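Local coordinates for Sb(V)-As(V) reductase (Leishmania major, PDB 2J6P), which probably reduces pentavalent arsenic and antimony, arsenate and antimonate, to their trivalent forms, using a rhodanese-like fold related to that of CDC25 phosphatases, at residues A[57-62]-A[87-92]. Numbering follows the deposited sequence.
Sequences EKLAKT and NRFALA. With SO4 (sulfate ion), chain J.
Phe-89, Ala-60 and Ala-92 make an apolar helix-to-helix contact in the rhodanese-like domain, between helix 53-65 and helix 81-96. The segment axes approach to 9.0 Å and cross at -68°. Two alanines at the interface suit this spacing: Ala-60, with no side chain beyond CB, lets the ring of Phe-89 reach its backbone, and Ala-92 packs its methyl against Glu-57. Phe-89 has the largest share of the contact. Its CG lies anti to the backbone N (chi1 -176°), and this extends the ring from its own helix to the other. The leading corner of the ring, CE1, lies 3.4 Å from Ala-60 CA and 3.8 Å from Ala-60 CB. Leu-59 crosses the phenylalanine side chain at about a right angle, with its CG 4.0 Å from Phe-89 CE1. The ring also meets Phe-73 of strand 70-74, so the contact continues onto the parallel sheet. One turn further along helix 81-96, Ala-92 CB is 3.8 Å from both N and CG of Glu-57. Of the glutamate side chain, CG is what touches the methyl. The chain runs on extended, and OE2 forms a salt bridge with Lys-95. Arg-88 NE donates to O4 of a sulfate, probably from the crystallisation liquor, in a bent bond (3.0 Å, 135°). Arg-88 and Glu-53 of the second subunit also bind this ion. Arg-88 NH1 bonds to Thr-48 O and Tyr-56 OH. The segments are thus joined by van der Waals packing alone, while Glu-57 to Lys-95 and Arg-88 to Tyr-56 add polar links between the same helices just beyond them.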
loop_
_atom_site.group_PDB
_atom_site.type_symbol
_atom_site.label_atom_id
_atom_site.label_comp_id
_atom_site.label_asym_id
_atom_site.label_seq_id
_atom_site.Cartn_x
_atom_site.Cartn_y
_atom_site.Cartn_z
ATOM N N GLU A 57 -22.042 1.624 -12.755
ATOM C CA GLU A 57 -23.274 1.345 -13.546
ATOM C C GLU A 57 -23.561 2.478 -14.460
ATOM O O GLU A 57 -23.719 2.261 -15.703
ATOM C CB GLU A 57 -24.461 1.087 -12.616
ATOM C CG GLU A 57 -24.242 -0.257 -12.023
ATOM C CD GLU A 57 -25.245 -0.556 -10.866
ATOM O OE1 GLU A 57 -26.223 0.171 -10.747
ATOM O OE2 GLU A 57 -25.005 -1.475 -10.068
ATOM N N LYS A 58 -23.437 3.708 -13.950
ATOM C CA LYS A 58 -23.754 4.860 -14.813
ATOM C C LYS A 58 -22.608 5.019 -15.801
ATOM O O LYS A 58 -22.836 5.402 -16.962
ATOM C CB LYS A 58 -23.843 6.163 -13.977
ATOM C CG LYS A 58 -25.075 6.211 -13.170
ATOM C CD LYS A 58 -25.174 7.356 -12.053
ATOM C CE LYS A 58 -26.641 7.528 -11.703
ATOM N NZ LYS A 58 -27.042 8.958 -11.520
ATOM N N LEU A 59 -21.353 4.712 -15.385
ATOM C CA LEU A 59 -20.327 4.808 -16.445
ATOM C C LEU A 59 -20.573 3.747 -17.586
ATOM O O LEU A 59 -20.348 4.038 -18.763
ATOM C CB LEU A 59 -18.914 4.514 -15.868
ATOM C CG LEU A 59 -17.764 4.685 -16.861
ATOM C CD1 LEU A 59 -17.589 6.178 -17.519
ATOM C CD2 LEU A 59 -16.391 4.297 -16.083
ATOM N N ALA A 60 -20.938 2.522 -17.183
ATOM C CA ALA A 60 -21.197 1.442 -18.153
ATOM C C ALA A 60 -22.278 1.929 -19.101
ATOM O O ALA A 60 -22.128 1.755 -20.301
ATOM C CB ALA A 60 -21.644 0.132 -17.393
ATOM N N LYS A 61 -23.391 2.485 -18.601
ATOM C CA LYS A 61 -24.452 2.878 -19.559
ATOM C C LYS A 61 -23.927 4.015 -20.446
ATOM O O LYS A 61 -24.130 4.048 -21.658
ATOM C CB LYS A 61 -25.651 3.392 -18.735
ATOM C CG LYS A 61 -26.881 3.946 -19.577
ATOM C CD LYS A 61 -28.002 4.276 -18.602
ATOM C CE LYS A 61 -29.456 4.108 -19.163
ATOM N NZ LYS A 61 -29.629 5.279 -19.978
ATOM N N THR A 62 -23.197 4.977 -19.839
ATOM C CA THR A 62 -22.712 6.137 -20.628
ATOM C C THR A 62 -21.794 5.699 -21.697
ATOM O O THR A 62 -21.907 6.128 -22.857
ATOM C CB THR A 62 -21.983 7.159 -19.730
ATOM O OG1 THR A 62 -22.979 7.699 -18.846
ATOM C CG2 THR A 62 -21.467 8.372 -20.546
ATOM N N ASN A 87 -12.251 -4.518 -12.648
ATOM C CA ASN A 87 -13.098 -5.580 -12.019
ATOM C C ASN A 87 -14.487 -4.967 -11.653
ATOM O O ASN A 87 -15.501 -5.568 -12.002
ATOM C CB ASN A 87 -12.461 -6.097 -10.710
ATOM C CG ASN A 87 -11.410 -7.130 -10.973
ATOM O OD1 ASN A 87 -11.532 -7.919 -11.946
ATOM N ND2 ASN A 87 -10.381 -7.178 -10.107
ATOM N N ARG A 88 -14.532 -3.868 -10.904
ATOM C CA ARG A 88 -15.856 -3.250 -10.578
ATOM C C ARG A 88 -16.665 -2.888 -11.859
ATOM O O ARG A 88 -17.879 -3.033 -11.904
ATOM C CB ARG A 88 -15.572 -2.020 -9.784
ATOM C CG ARG A 88 -15.072 -2.379 -8.331
ATOM C CD ARG A 88 -14.751 -1.040 -7.736
ATOM N NE ARG A 88 -14.051 -1.110 -6.460
ATOM C CZ ARG A 88 -13.633 -0.028 -5.809
ATOM N NH1 ARG A 88 -13.846 1.245 -6.344
ATOM N NH2 ARG A 88 -12.987 -0.247 -4.626
ATOM N N PHE A 89 -15.975 -2.305 -12.838
ATOM C CA PHE A 89 -16.574 -1.905 -14.041
ATOM C C PHE A 89 -17.175 -3.168 -14.799
ATOM O O PHE A 89 -18.359 -3.150 -15.249
ATOM C CB PHE A 89 -15.597 -1.240 -14.942
ATOM C CG PHE A 89 -16.259 -0.698 -16.244
ATOM C CD1 PHE A 89 -17.275 0.270 -16.167
ATOM C CD2 PHE A 89 -15.963 -1.303 -17.494
ATOM C CE1 PHE A 89 -17.925 0.704 -17.353
ATOM C CE2 PHE A 89 -16.620 -0.885 -18.676
ATOM C CZ PHE A 89 -17.633 0.132 -18.605
ATOM N N ALA A 90 -16.391 -4.245 -14.917
ATOM C CA ALA A 90 -16.803 -5.364 -15.721
ATOM C C ALA A 90 -17.967 -5.972 -14.964
ATOM O O ALA A 90 -18.901 -6.403 -15.610
ATOM C CB ALA A 90 -15.654 -6.462 -15.838
ATOM N N LEU A 91 -17.922 -6.036 -13.614
ATOM C CA LEU A 91 -19.108 -6.589 -12.825
ATOM C C LEU A 91 -20.359 -5.714 -13.003
ATOM O O LEU A 91 -21.448 -6.209 -13.220
ATOM C CB LEU A 91 -18.807 -6.823 -11.356
ATOM C CG LEU A 91 -17.603 -7.810 -11.141
ATOM C CD1 LEU A 91 -16.791 -7.454 -9.818
ATOM C CD2 LEU A 91 -18.284 -9.174 -11.093
ATOM N N ALA A 92 -20.222 -4.403 -12.986
ATOM C CA ALA A 92 -21.384 -3.531 -13.323
ATOM C C ALA A 92 -21.902 -3.702 -14.743
ATOM O O ALA A 92 -23.154 -3.730 -14.972
ATOM C CB ALA A 92 -21.065 -2.023 -13.110
HETATM S S SO4 J . -13.000 -3.361 -2.897
HETATM O O1 SO4 J . -12.695 -2.361 -1.910
HETATM O O2 SO4 J . -14.361 -3.927 -2.888
HETATM O O3 SO4 J . -11.792 -4.147 -2.579
HETATM O O4 SO4 J . -12.909 -2.741 -4.247
#